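Local coordinates for hypothetical protein (Pseudomonas syringae pv. tomato, PDB 2OT9) that is of unknown function but belongs to the YaeQ family of the PDDEXK nuclease-like clan and binds meso-tartaric acid in this crystal, at residues A30-E35 / G60-D65; D65-W70 / L79-V84; P87-L92 / G115-A120; L104-S109 / V127-V132. One frame throughout, in Å; residues are numbered along the deposited sequence.

Contact 1 of 4, residues A30-E35 / G60-D65; sequences ARHPSE and GLSDVD. With SRT (S,R meso-tartaric acid), chain C.
Leu61 belongs to the tartrate pocket, and its far end packs against the type I turn His32 to Glu35. The side chain works in two directions: CB lies 3.7 Å from O4 of the tartrate, while the two methyls meet different parts of the turn. Leu61 CD1 comes obliquely to the His32 ring, 3.6 Å from His32 CD2, and Leu61 CD2 rests on the backbone of Ser34, 3.4 Å from Ser34 O. With CG anti to the backbone N (chi1 179°), the imidazole of His32 reaches across to Ser62, whose CB sits over a ring face as a CH-pi contact, 3.9 Å from the centroid. Pro33 CD packs over the centre of the opposite face, sandwiching the imidazole. Arg31 NE bonds back to Glu35 O at 3.0 Å, nearly in its guanidinium plane. The turn follows strand 21-31 and leads into helix 37-49, where Arg43 forms a salt bridge with Glu35 and Arg39 touches Leu61; residues 60-65 lie in the loop between strands 55-57 and 69-72.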
loop_
_atom_site.group_PDB
_atom_site.type_symbol
_atom_site.label_atom_id
_atom_site.label_comp_id
_atom_site.label_asym_id
_atom_site.label_seq_id
_atom_site.Cartn_x
_atom_site.Cartn_y
_atom_site.Cartn_z
ATOM N N ALA A 30 -11.084 5.903 -6.102
ATOM C CA ALA A 30 -11.707 5.296 -7.259
ATOM C C ALA A 30 -11.207 3.857 -7.375
ATOM O O ALA A 30 -9.998 3.600 -7.386
ATOM C CB ALA A 30 -11.370 6.080 -8.503
ATOM N N ARG A 31 -12.151 2.926 -7.429
ATOM C CA ARG A 31 -11.835 1.525 -7.568
ATOM C C ARG A 31 -12.094 1.080 -9.008
ATOM O O ARG A 31 -13.224 1.040 -9.454
ATOM C CB ARG A 31 -12.683 0.723 -6.606
ATOM C CG ARG A 31 -12.282 -0.703 -6.517
ATOM C CD ARG A 31 -13.355 -1.446 -5.768
ATOM N NE ARG A 31 -13.276 -2.851 -6.063
ATOM C CZ ARG A 31 -14.146 -3.759 -5.661
ATOM N NH1 ARG A 31 -15.184 -3.413 -4.918
ATOM N NH2 ARG A 31 -13.963 -5.024 -6.011
ATOM N N HIS A 32 -11.039 0.764 -9.735
ATOM C CA HIS A 32 -11.198 0.315 -11.108
ATOM C C HIS A 32 -11.874 -1.082 -11.069
ATOM O O HIS A 32 -11.684 -1.802 -10.100
ATOM C CB HIS A 32 -9.811 0.260 -11.772
ATOM C CG HIS A 32 -9.836 -0.205 -13.195
ATOM N ND1 HIS A 32 -10.117 0.636 -14.251
ATOM C CD2 HIS A 32 -9.637 -1.430 -13.732
ATOM C CE1 HIS A 32 -10.088 -0.053 -15.379
ATOM N NE2 HIS A 32 -9.795 -1.311 -15.090
ATOM N N PRO A 33 -12.677 -1.448 -12.092
ATOM C CA PRO A 33 -13.317 -2.783 -12.114
ATOM C C PRO A 33 -12.340 -3.947 -11.964
ATOM O O PRO A 33 -12.706 -4.974 -11.407
ATOM C CB PRO A 33 -13.986 -2.835 -13.486
ATOM C CG PRO A 33 -14.203 -1.430 -13.847
ATOM C CD PRO A 33 -13.073 -0.647 -13.267
ATOM N N SER A 34 -11.100 -3.775 -12.418
ATOM C CA SER A 34 -10.067 -4.810 -12.303
ATOM C C SER A 34 -9.366 -4.856 -10.945
ATOM O O SER A 34 -8.596 -5.779 -10.674
ATOM C CB SER A 34 -9.013 -4.620 -13.385
ATOM O OG SER A 34 -9.606 -4.779 -14.658
ATOM N N GLU A 35 -9.611 -3.857 -10.112
ATOM C CA GLU A 35 -9.032 -3.812 -8.779
ATOM C C GLU A 35 -9.930 -4.575 -7.816
ATOM O O GLU A 35 -11.069 -4.171 -7.569
ATOM C CB GLU A 35 -8.863 -2.379 -8.289
ATOM C CG GLU A 35 -8.319 -2.300 -6.859
ATOM C CD GLU A 35 -7.773 -0.928 -6.518
ATOM O OE1 GLU A 35 -8.369 0.069 -6.973
ATOM O OE2 GLU A 35 -6.762 -0.848 -5.786
ATOM N N GLY A 60 -3.055 3.547 -10.126
ATOM C CA GLY A 60 -2.707 2.128 -9.902
ATOM C C GLY A 60 -2.751 1.278 -11.165
ATOM O O GLY A 60 -2.244 1.698 -12.214
ATOM N N LEU A 61 -3.390 0.106 -11.077
ATOM C CA LEU A 61 -3.427 -0.844 -12.195
ATOM C C LEU A 61 -4.075 -0.325 -13.488
ATOM O O LEU A 61 -3.841 -0.887 -14.561
ATOM C CB LEU A 61 -4.037 -2.206 -11.778
ATOM C CG LEU A 61 -5.462 -2.393 -11.234
ATOM C CD1 LEU A 61 -6.504 -1.626 -12.021
ATOM C CD2 LEU A 61 -5.795 -3.881 -11.231
ATOM N N SER A 62 -4.863 0.745 -13.395
ATOM C CA SER A 62 -5.556 1.287 -14.579
ATOM C C SER A 62 -4.682 2.186 -15.486
ATOM O O SER A 62 -5.090 2.532 -16.601
ATOM C CB SER A 62 -6.851 2.003 -14.164
ATOM O OG SER A 62 -6.648 3.376 -13.885
ATOM N N ASP A 63 -3.495 2.565 -15.002
ATOM C CA ASP A 63 -2.548 3.395 -15.768
ATOM C C ASP A 63 -1.111 2.939 -15.501
ATOM O O ASP A 63 -0.597 3.110 -14.393
ATOM C CB ASP A 63 -2.704 4.869 -15.375
ATOM C CG ASP A 63 -1.803 5.818 -16.187
ATOM O OD1 ASP A 63 -0.837 5.373 -16.857
ATOM O OD2 ASP A 63 -2.073 7.039 -16.146
ATOM N N VAL A 64 -0.459 2.391 -16.525
ATOM C CA VAL A 64 0.898 1.863 -16.368
ATOM C C VAL A 64 1.943 2.904 -15.925
ATOM O O VAL A 64 2.958 2.551 -15.329
ATOM C CB VAL A 64 1.399 1.116 -17.633
ATOM C CG1 VAL A 64 0.650 -0.208 -17.793
ATOM C CG2 VAL A 64 1.277 1.993 -18.880
ATOM N N ASP A 65 1.682 4.177 -16.201
ATOM C CA ASP A 65 2.646 5.233 -15.885
ATOM C C ASP A 65 2.500 5.790 -14.461
ATOM O O ASP A 65 3.233 6.712 -14.072
ATOM C CB ASP A 65 2.551 6.358 -16.922
ATOM C CG ASP A 65 2.710 5.846 -18.347
ATOM O OD1 ASP A 65 3.640 5.045 -18.606
ATOM O OD2 ASP A 65 1.892 6.226 -19.206
HETATM O O1 SRT C . 0.186 -6.883 -8.985
HETATM O O11 SRT C . 0.680 -7.105 -11.099
HETATM C C1 SRT C . 0.227 -6.446 -10.144
HETATM C C2 SRT C . -0.288 -5.043 -10.339
HETATM O O2 SRT C . -1.260 -4.864 -11.381
HETATM C C3 SRT C . 0.927 -4.168 -10.541
HETATM O O3 SRT C . 1.405 -3.948 -9.210
HETATM C C4 SRT C . 0.594 -2.876 -11.261
HETATM O O4 SRT C . -0.438 -2.209 -10.978
HETATM O O41 SRT C . 1.392 -2.507 -12.148
#

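Contact 2 of 4, residues D65-W70 / L79-V84; sequences DEPALW and LHWIEV. With SRT (S,R meso-tartaric acid), chain C.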
loop_
_atom_site.group_PDB
_atom_site.type_symbol
_atom_site.label_atom_id
_atom_site.label_comp_id
_atom_site.label_asym_id
_atom_site.label_seq_id
_atom_site.Cartn_x
_atom_site.Cartn_y
_atom_site.Cartn_z
ATOM N N ASP A 65 1.682 4.177 -16.201
ATOM C CA ASP A 65 2.646 5.233 -15.885
ATOM C C ASP A 65 2.500 5.790 -14.461
ATOM O O ASP A 65 3.233 6.712 -14.072
ATOM C CB ASP A 65 2.551 6.358 -16.922
ATOM C CG ASP A 65 2.710 5.846 -18.347
ATOM O OD1 ASP A 65 3.640 5.045 -18.606
ATOM O OD2 ASP A 65 1.892 6.226 -19.206
ATOM N N GLU A 66 1.547 5.254 -13.699
ATOM C CA GLU A 66 1.306 5.708 -12.327
ATOM C C GLU A 66 1.424 4.552 -11.316
ATOM O O GLU A 66 1.192 3.405 -11.661
ATOM C CB GLU A 66 -0.065 6.384 -12.204
ATOM C CG GLU A 66 -0.175 7.719 -12.962
ATOM C CD GLU A 66 -1.217 8.667 -12.383
ATOM O OE1 GLU A 66 -1.794 8.379 -11.300
ATOM O OE2 GLU A 66 -1.437 9.730 -13.006
ATOM N N PRO A 67 1.833 4.848 -10.069
ATOM C CA PRO A 67 1.855 3.822 -9.027
ATOM C C PRO A 67 0.496 3.698 -8.345
ATOM O O PRO A 67 -0.410 4.485 -8.628
ATOM C CB PRO A 67 2.867 4.370 -8.030
ATOM C CG PRO A 67 2.742 5.874 -8.172
ATOM C CD PRO A 67 2.330 6.151 -9.587
ATOM N N ALA A 68 0.384 2.748 -7.420
ATOM C CA ALA A 68 -0.764 2.622 -6.540
ATOM C C ALA A 68 -0.865 3.840 -5.622
ATOM O O ALA A 68 -1.954 4.395 -5.430
ATOM C CB ALA A 68 -0.646 1.344 -5.731
ATOM N N LEU A 69 0.282 4.274 -5.086
ATOM C CA LEU A 69 0.344 5.511 -4.301
ATOM C C LEU A 69 1.669 6.238 -4.540
ATOM O O LEU A 69 2.700 5.612 -4.854
ATOM C CB LEU A 69 0.193 5.234 -2.801
ATOM C CG LEU A 69 -0.949 4.401 -2.212
ATOM C CD1 LEU A 69 -0.632 2.905 -2.271
ATOM C CD2 LEU A 69 -1.181 4.814 -0.755
ATOM N N TRP A 70 1.655 7.558 -4.381
ATOM C CA TRP A 70 2.900 8.311 -4.438
ATOM C C TRP A 70 2.876 9.581 -3.616
ATOM O O TRP A 70 1.836 10.209 -3.437
ATOM C CB TRP A 70 3.385 8.610 -5.873
ATOM C CG TRP A 70 2.378 9.167 -6.825
ATOM C CD1 TRP A 70 1.099 9.566 -6.544
ATOM C CD2 TRP A 70 2.575 9.413 -8.229
ATOM N NE1 TRP A 70 0.489 10.025 -7.690
ATOM C CE2 TRP A 70 1.369 9.937 -8.736
ATOM C CE3 TRP A 70 3.651 9.226 -9.106
ATOM C CZ2 TRP A 70 1.209 10.285 -10.083
ATOM C CZ3 TRP A 70 3.492 9.574 -10.452
ATOM C CH2 TRP A 70 2.281 10.096 -10.923
ATOM N N LEU A 79 8.927 11.662 -4.207
ATOM C CA LEU A 79 9.659 11.306 -2.992
ATOM C C LEU A 79 9.502 9.813 -2.688
ATOM O O LEU A 79 10.433 9.157 -2.208
ATOM C CB LEU A 79 9.142 12.145 -1.801
ATOM C CG LEU A 79 9.284 13.676 -1.932
ATOM C CD1 LEU A 79 8.815 14.422 -0.708
ATOM C CD2 LEU A 79 10.709 14.045 -2.232
ATOM N N HIS A 80 8.321 9.267 -2.975
ATOM C CA HIS A 80 8.008 7.899 -2.578
ATOM C C HIS A 80 7.073 7.310 -3.611
ATOM O O HIS A 80 6.022 7.877 -3.897
ATOM C CB HIS A 80 7.375 7.891 -1.161
ATOM C CG HIS A 80 7.321 6.541 -0.492
ATOM N ND1 HIS A 80 8.005 5.431 -0.947
ATOM C CD2 HIS A 80 6.702 6.149 0.650
ATOM C CE1 HIS A 80 7.785 4.412 -0.135
ATOM N NE2 HIS A 80 7.004 4.823 0.844
ATOM N N TRP A 81 7.481 6.178 -4.179
ATOM C CA TRP A 81 6.710 5.461 -5.190
ATOM C C TRP A 81 6.258 4.137 -4.580
ATOM O O TRP A 81 7.086 3.287 -4.275
ATOM C CB TRP A 81 7.607 5.191 -6.416
ATOM C CG TRP A 81 6.916 4.576 -7.610
ATOM C CD1 TRP A 81 6.543 3.267 -7.763
ATOM C CD2 TRP A 81 6.565 5.238 -8.841
ATOM N NE1 TRP A 81 5.958 3.075 -9.000
ATOM C CE2 TRP A 81 5.971 4.265 -9.686
ATOM C CE3 TRP A 81 6.706 6.552 -9.316
ATOM C CZ2 TRP A 81 5.494 4.575 -10.965
ATOM C CZ3 TRP A 81 6.234 6.856 -10.598
ATOM C CH2 TRP A 81 5.626 5.871 -11.397
ATOM N N ILE A 82 4.944 3.956 -4.413
ATOM C CA ILE A 82 4.437 2.749 -3.762
ATOM C C ILE A 82 3.611 1.886 -4.701
ATOM O O ILE A 82 2.596 2.335 -5.247
ATOM C CB ILE A 82 3.586 3.096 -2.523
ATOM C CG1 ILE A 82 4.334 4.103 -1.640
ATOM C CG2 ILE A 82 3.227 1.821 -1.731
ATOM C CD1 ILE A 82 3.592 4.570 -0.369
ATOM N N GLU A 83 4.014 0.631 -4.862
ATOM C CA GLU A 83 3.184 -0.325 -5.600
ATOM C C GLU A 83 2.561 -1.346 -4.660
ATOM O O GLU A 83 2.987 -1.492 -3.509
ATOM C CB GLU A 83 4.021 -1.061 -6.653
ATOM C CG GLU A 83 4.605 -0.158 -7.743
ATOM C CD GLU A 83 3.557 0.426 -8.718
ATOM O OE1 GLU A 83 2.314 0.344 -8.480
ATOM O OE2 GLU A 83 3.992 0.994 -9.730
ATOM N N VAL A 84 1.551 -2.051 -5.159
ATOM C CA VAL A 84 0.952 -3.171 -4.432
ATOM C C VAL A 84 0.847 -4.371 -5.381
ATOM O O VAL A 84 0.757 -4.197 -6.599
ATOM C CB VAL A 84 -0.433 -2.827 -3.785
ATOM C CG1 VAL A 84 -0.330 -1.558 -2.893
ATOM C CG2 VAL A 84 -1.504 -2.650 -4.838
HETATM O O1 SRT C . 0.186 -6.883 -8.985
HETATM O O11 SRT C . 0.680 -7.105 -11.099
HETATM C C1 SRT C . 0.227 -6.446 -10.144
HETATM C C2 SRT C . -0.288 -5.043 -10.339
HETATM O O2 SRT C . -1.260 -4.864 -11.381
HETATM C C3 SRT C . 0.927 -4.168 -10.541
HETATM O O3 SRT C . 1.405 -3.948 -9.210
HETATM C C4 SRT C . 0.594 -2.876 -11.261
HETATM O O4 SRT C . -0.438 -2.209 -10.978
HETATM O O41 SRT C . 1.392 -2.507 -12.148
#
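Pro67 packs over one face of Trp81, the two side chains crossing at about a right angle, and the aromatic contacts spread from there. Pro67 CB stands over the five-membered ring, 3.6 Å from its centroid and 16° off the ring normal, a CH-pi contact. The Trp70 ring turns its edge to the Trp81 face in an offset edge-to-face pair, planes at 90° and six-membered centroids 5.6 Å apart. Pro67 CD also packs on a face of Trp70, so the proline touches both indoles.

One hydrogen bond holds the Trp81 ring, from NE1 to Glu83 OE2 at 3.0 Å, meeting the carboxylate from above its plane. The Glu83 chain bends at chi2 (-70°), bringing OE1 within 3.3 Å of Ala68 N, another bond from above the plane. OE2 also takes a salt bridge from Arg91, so this buried carboxylate has three partners.

The backbones pair at Leu69 and Ile82, through Leu69 N to Ile82 O at 3.0 Å and Ile82 N to Leu69 O at 2.8 Å. Apolar packing lies on the other face: Leu69 CB meets Ile82 CB, and helix 37-49 touches Leu69 and Val84. Beyond the pairing, Val84 O accepts a hydrogen bond from tartrate O3 at 2.7 Å.

Two residues, Ala68 and Leu69, sit opposite the single Ile82, making a classic beta bulge in the antiparallel hairpin of strands 69-72 and 78-84 that runs up to the tartrate pocket.

Contact 3 of 4, residues P87-L92 / G115-A120; sequences PDADRL and GKVIPA. With SRT (S,R meso-tartaric acid), chain C.
Val117 points its two methyls at different parts of the 87-92 segment. A chi1 of 176° turns CG1 away from the backbone N to meet Leu92 CD1 at 3.9 Å, the two side chains crossing at about a right angle. CG2 rests instead against the start of the helix, 4.0 Å from Ala89 N and 4.1 Å from Pro87 O. One turn away, Ala89 CB faces Ala120 CB across 3.8 Å. The backbones approach most closely at the small Ala89, whose CA is 5.1 Å from Val117 CA.

The start of the helix is capped by Asp88, whose OD1 accepts from Arg91 N at 2.9 Å. Arg91, extended from CG to NE, reaches away from Val117 to the tartrate, whose O41 lies over a face of the guanidinium, 3.5 Å from Arg91 NE. Its terminal nitrogens bond to Val64 O and the Glu83 carboxylate, which hold the group in place.

Across the two segments the side-chain contacts are apolar, with one methyl of Val117 against backbone, consistent with packing governed by shape. Beside this van der Waals contact, the bond from Trp113 NE1 of helix 111-117 to Pro87 O adds a directional tie.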
loop_
_atom_site.group_PDB
_atom_site.type_symbol
_atom_site.label_atom_id
_atom_site.label_comp_id
_atom_site.label_asym_id
_atom_site.label_seq_id
_atom_site.Cartn_x
_atom_site.Cartn_y
_atom_site.Cartn_z
ATOM N N PRO A 87 4.365 -6.670 -9.007
ATOM C CA PRO A 87 5.022 -6.095 -10.197
ATOM C C PRO A 87 6.307 -6.863 -10.495
ATOM O O PRO A 87 6.902 -7.434 -9.573
ATOM C CB PRO A 87 5.350 -4.662 -9.767
ATOM C CG PRO A 87 5.434 -4.720 -8.263
ATOM C CD PRO A 87 4.414 -5.754 -7.845
ATOM N N ASP A 88 6.724 -6.911 -11.757
ATOM C CA ASP A 88 7.961 -7.616 -12.103
ATOM C C ASP A 88 9.213 -6.768 -11.826
ATOM O O ASP A 88 9.114 -5.578 -11.519
ATOM C CB ASP A 88 7.920 -8.209 -13.540
ATOM C CG ASP A 88 7.882 -7.147 -14.653
ATOM O OD1 ASP A 88 8.404 -6.020 -14.476
ATOM O OD2 ASP A 88 7.353 -7.474 -15.750
ATOM N N ALA A 89 10.389 -7.389 -11.934
ATOM C CA ALA A 89 11.645 -6.718 -11.633
ATOM C C ALA A 89 11.942 -5.572 -12.598
ATOM O O ALA A 89 12.595 -4.618 -12.219
ATOM C CB ALA A 89 12.806 -7.730 -11.643
ATOM N N ASP A 90 11.515 -5.690 -13.854
ATOM C CA ASP A 90 11.703 -4.602 -14.820
ATOM C C ASP A 90 10.960 -3.339 -14.356
ATOM O O ASP A 90 11.523 -2.245 -14.355
ATOM C CB ASP A 90 11.268 -5.022 -16.231
ATOM C CG ASP A 90 12.211 -6.050 -16.859
ATOM O OD1 ASP A 90 13.408 -5.754 -17.001
ATOM O OD2 ASP A 90 11.743 -7.144 -17.241
ATOM N N ARG A 91 9.721 -3.504 -13.913
ATOM C CA ARG A 91 8.893 -2.359 -13.491
ATOM C C ARG A 91 9.486 -1.703 -12.253
ATOM O O ARG A 91 9.602 -0.473 -12.181
ATOM C CB ARG A 91 7.435 -2.777 -13.218
ATOM C CG ARG A 91 6.570 -1.570 -12.791
ATOM C CD ARG A 91 5.063 -1.816 -12.744
ATOM N NE ARG A 91 4.382 -0.610 -12.236
ATOM C CZ ARG A 91 4.010 0.432 -12.978
ATOM N NH1 ARG A 91 4.219 0.442 -14.295
ATOM N NH2 ARG A 91 3.401 1.471 -12.399
ATOM N N LEU A 92 9.885 -2.525 -11.288
ATOM C CA LEU A 92 10.572 -2.022 -10.094
ATOM C C LEU A 92 11.855 -1.294 -10.451
ATOM O O LEU A 92 12.146 -0.255 -9.866
ATOM C CB LEU A 92 10.863 -3.156 -9.105
ATOM C CG LEU A 92 9.600 -3.699 -8.427
ATOM C CD1 LEU A 92 9.932 -4.915 -7.590
ATOM C CD2 LEU A 92 8.895 -2.637 -7.563
ATOM N N GLY A 115 11.092 -15.685 -6.162
ATOM C CA GLY A 115 12.209 -16.382 -6.766
ATOM C C GLY A 115 12.734 -15.699 -8.006
ATOM O O GLY A 115 13.939 -15.731 -8.264
ATOM N N LYS A 116 11.832 -15.102 -8.783
ATOM C CA LYS A 116 12.203 -14.328 -9.965
ATOM C C LYS A 116 12.661 -12.903 -9.639
ATOM O O LYS A 116 13.655 -12.432 -10.173
ATOM C CB LYS A 116 11.042 -14.279 -10.979
ATOM C CG LYS A 116 10.874 -15.579 -11.770
ATOM C CD LYS A 116 9.927 -15.416 -12.932
ATOM C CE LYS A 116 9.373 -16.764 -13.391
ATOM N NZ LYS A 116 10.409 -17.845 -13.448
ATOM N N VAL A 117 11.945 -12.226 -8.753
ATOM C CA VAL A 117 12.157 -10.797 -8.542
ATOM C C VAL A 117 13.290 -10.463 -7.557
ATOM O O VAL A 117 14.112 -9.603 -7.836
ATOM C CB VAL A 117 10.835 -10.114 -8.128
ATOM C CG1 VAL A 117 11.044 -8.642 -7.799
ATOM C CG2 VAL A 117 9.817 -10.266 -9.247
ATOM N N ILE A 118 13.336 -11.146 -6.411
ATOM C CA ILE A 118 14.302 -10.790 -5.365
ATOM C C ILE A 118 15.782 -10.844 -5.819
ATOM O O ILE A 118 16.546 -9.923 -5.512
ATOM C CB ILE A 118 14.070 -11.604 -4.046
ATOM C CG1 ILE A 118 12.671 -11.322 -3.434
ATOM C CG2 ILE A 118 15.205 -11.401 -3.057
ATOM C CD1 ILE A 118 12.319 -9.850 -3.162
ATOM N N PRO A 119 16.184 -11.904 -6.548
ATOM C CA PRO A 119 17.566 -11.951 -7.026
ATOM C C PRO A 119 17.898 -10.878 -8.065
ATOM O O PRO A 119 19.077 -10.568 -8.243
ATOM C CB PRO A 119 17.673 -13.337 -7.698
ATOM C CG PRO A 119 16.564 -14.136 -7.110
ATOM C CD PRO A 119 15.448 -13.123 -6.943
ATOM N N ALA A 120 16.880 -10.322 -8.721
ATOM C CA ALA A 120 17.074 -9.414 -9.857
ATOM C C ALA A 120 17.134 -7.927 -9.486
ATOM O O ALA A 120 17.437 -7.083 -10.343
ATOM C CB ALA A 120 15.977 -9.646 -10.911
HETATM O O1 SRT C . 0.186 -6.883 -8.985
HETATM O O11 SRT C . 0.680 -7.105 -11.099
HETATM C C1 SRT C . 0.227 -6.446 -10.144
HETATM C C2 SRT C . -0.288 -5.043 -10.339
HETATM O O2 SRT C . -1.260 -4.864 -11.381
HETATM C C3 SRT C . 0.927 -4.168 -10.541
HETATM O O3 SRT C . 1.405 -3.948 -9.210
HETATM C C4 SRT C . 0.594 -2.876 -11.261
HETATM O O4 SRT C . -0.438 -2.209 -10.978
HETATM O O41 SRT C . 1.392 -2.507 -12.148
#

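Contact 4 of 4, residues L104-S109 / V127-V132; sequences LLAYGS and VNIAAV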
loop_
_atom_site.group_PDB
_atom_site.type_symbol
_atom_site.label_atom_id
_atom_site.label_comp_id
_atom_site.label_asym_id
_atom_site.label_seq_id
_atom_site.Cartn_x
_atom_site.Cartn_y
_atom_site.Cartn_z
ATOM N N LEU A 104 7.038 -1.590 -1.985
ATOM C CA LEU A 104 6.015 -2.483 -2.507
ATOM C C LEU A 104 5.387 -3.228 -1.346
ATOM O O LEU A 104 6.106 -3.849 -0.537
ATOM C CB LEU A 104 6.627 -3.471 -3.501
ATOM C CG LEU A 104 5.775 -4.698 -3.862
ATOM C CD1 LEU A 104 4.487 -4.289 -4.630
ATOM C CD2 LEU A 104 6.599 -5.686 -4.679
ATOM N N LEU A 105 4.048 -3.178 -1.262
ATOM C CA LEU A 105 3.312 -4.104 -0.411
ATOM C C LEU A 105 2.788 -5.243 -1.271
ATOM O O LEU A 105 1.770 -5.095 -1.973
ATOM C CB LEU A 105 2.124 -3.431 0.306
ATOM C CG LEU A 105 2.378 -2.586 1.538
ATOM C CD1 LEU A 105 1.056 -2.260 2.217
ATOM C CD2 LEU A 105 3.320 -3.346 2.514
ATOM N N ALA A 106 3.479 -6.374 -1.210
ATOM C CA ALA A 106 3.159 -7.520 -2.030
ATOM C C ALA A 106 2.046 -8.327 -1.353
ATOM O O ALA A 106 1.906 -8.270 -0.133
ATOM C CB ALA A 106 4.414 -8.372 -2.220
ATOM N N TYR A 107 1.232 -9.029 -2.137
ATOM C CA TYR A 107 0.228 -9.936 -1.568
ATOM C C TYR A 107 -0.051 -11.045 -2.554
ATOM O O TYR A 107 0.405 -10.990 -3.704
ATOM C CB TYR A 107 -1.060 -9.186 -1.157
ATOM C CG TYR A 107 -1.922 -8.757 -2.326
ATOM C CD1 TYR A 107 -3.006 -9.559 -2.751
ATOM C CD2 TYR A 107 -1.680 -7.561 -2.986
ATOM C CE1 TYR A 107 -3.795 -9.182 -3.826
ATOM C CE2 TYR A 107 -2.467 -7.164 -4.092
ATOM C CZ TYR A 107 -3.524 -7.983 -4.494
ATOM O OH TYR A 107 -4.300 -7.620 -5.575
ATOM N N GLY A 108 -0.796 -12.055 -2.101
ATOM C CA GLY A 108 -0.995 -13.268 -2.872
ATOM C C GLY A 108 0.114 -14.251 -2.551
ATOM O O GLY A 108 1.000 -13.963 -1.732
ATOM N N SER A 109 0.056 -15.403 -3.211
ATOM C CA SER A 109 1.074 -16.434 -3.138
ATOM C C SER A 109 2.360 -15.936 -3.809
ATOM O O SER A 109 2.366 -15.619 -5.000
ATOM C CB SER A 109 0.558 -17.696 -3.836
ATOM O OG SER A 109 1.619 -18.579 -4.167
ATOM N N VAL A 127 14.850 0.147 -2.560
ATOM C CA VAL A 127 13.612 -0.576 -2.834
ATOM C C VAL A 127 13.282 -1.415 -1.601
ATOM O O VAL A 127 14.144 -2.108 -1.058
ATOM C CB VAL A 127 13.702 -1.442 -4.118
ATOM C CG1 VAL A 127 12.427 -2.278 -4.312
ATOM C CG2 VAL A 127 13.972 -0.560 -5.343
ATOM N N ASN A 128 12.031 -1.332 -1.164
ATOM C CA ASN A 128 11.599 -1.904 0.101
ATOM C C ASN A 128 10.346 -2.705 -0.157
ATOM O O ASN A 128 9.407 -2.187 -0.768
ATOM C CB ASN A 128 11.313 -0.780 1.114
ATOM C CG ASN A 128 12.498 0.135 1.316
ATOM O OD1 ASN A 128 13.351 -0.139 2.151
ATOM N ND2 ASN A 128 12.546 1.242 0.566
ATOM N N ILE A 129 10.338 -3.964 0.267
ATOM C CA ILE A 129 9.260 -4.887 -0.082
ATOM C C ILE A 129 8.818 -5.652 1.148
ATOM O O ILE A 129 9.635 -6.324 1.803
ATOM C CB ILE A 129 9.687 -5.930 -1.179
ATOM C CG1 ILE A 129 10.199 -5.237 -2.443
ATOM C CG2 ILE A 129 8.513 -6.896 -1.509
ATOM C CD1 ILE A 129 10.789 -6.186 -3.477
ATOM N N ALA A 130 7.526 -5.546 1.462
ATOM C CA ALA A 130 6.926 -6.301 2.552
ATOM C C ALA A 130 5.712 -7.028 1.994
ATOM O O ALA A 130 5.071 -6.543 1.057
ATOM C CB ALA A 130 6.507 -5.360 3.678
ATOM N N ALA A 131 5.401 -8.192 2.540
ATOM C CA ALA A 131 4.222 -8.952 2.116
ATOM C C ALA A 131 3.124 -8.901 3.193
ATOM O O ALA A 131 3.415 -8.993 4.390
ATOM C CB ALA A 131 4.604 -10.390 1.831
ATOM N N VAL A 132 1.875 -8.780 2.750
ATOM C CA VAL A 132 0.704 -8.800 3.622
ATOM C C VAL A 132 0.183 -10.244 3.660
ATOM O O VAL A 132 -0.039 -10.828 2.599
ATOM C CB VAL A 132 -0.429 -7.885 3.062
ATOM C CG1 VAL A 132 -1.645 -7.887 3.990
ATOM C CG2 VAL A 132 0.070 -6.435 2.827
HETATM O O HOH W 1 -1.367 -12.245 0.689
HETATM O O HOH W 2 1.691 -12.269 0.611
#
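Leu104 and Ile129 pack on one face of a parallel strand pair, where Leu104 CD2 meets Ile129 CG2 at 3.9 Å. The other face carries Leu105, whose chi1 of -79° sets CG beside its own backbone N and lets both methyls reach the neighbouring strand: Leu105 CD2 lies 3.9 Å from Ala130 CB, and Leu105 CD1 comes to 4.3 Å from Val132 CG2.

Between these faces runs a ladder of four backbone hydrogen bonds. Leu104 N gives to Asn128 O at 2.7 Å and Ala130 N to Leu104 O at 3.0 Å; Ala106 N then gives to Ala130 O, and Val132 N to Ala106 O. Past the last rung two waters take over: one joins Gly108 N to Val132 O, the other joins Gly108 O to the same carbonyl, which thus accepts from both.

Further out, the Asn128 amide bonds to Glu178, Asn126 and Thr102. Helix 37-49 touches Leu105 through Val42 and Ala46, while Ala130 and Val132 pack on strand 166-174. On the Leu104 face, Pro87 and Ile121 add cover.

The axes of segments 104-106 and 127-131 make 24°, running parallel, and helix 111-117 joins the two strands: this is a beta-alpha-beta crossover within the central mixed sheet.

How the contacts relate
The contacts follow one another along the chain except that 3 and 4 interleave: helix 89-96 and strand 101-106 come before their partners, helix 111-117 and strand 127-131. Contacts 2 and 4 lie in one mixed sheet, their centres about 13 Å apart, and strands 78-84 and 101-106 are neighbours in it. Contact 1, about 12 Å from contact 2 between centres, shares Asp65 with it and reaches the same sheet at its edge strand 21-31. Contact 3 is about 21 Å from contact 1 centre to centre, yet Arg91 ties them. Contacts 1, 2 and 3 each touch the tartrate, so segments distant in sequence converge on one pocket.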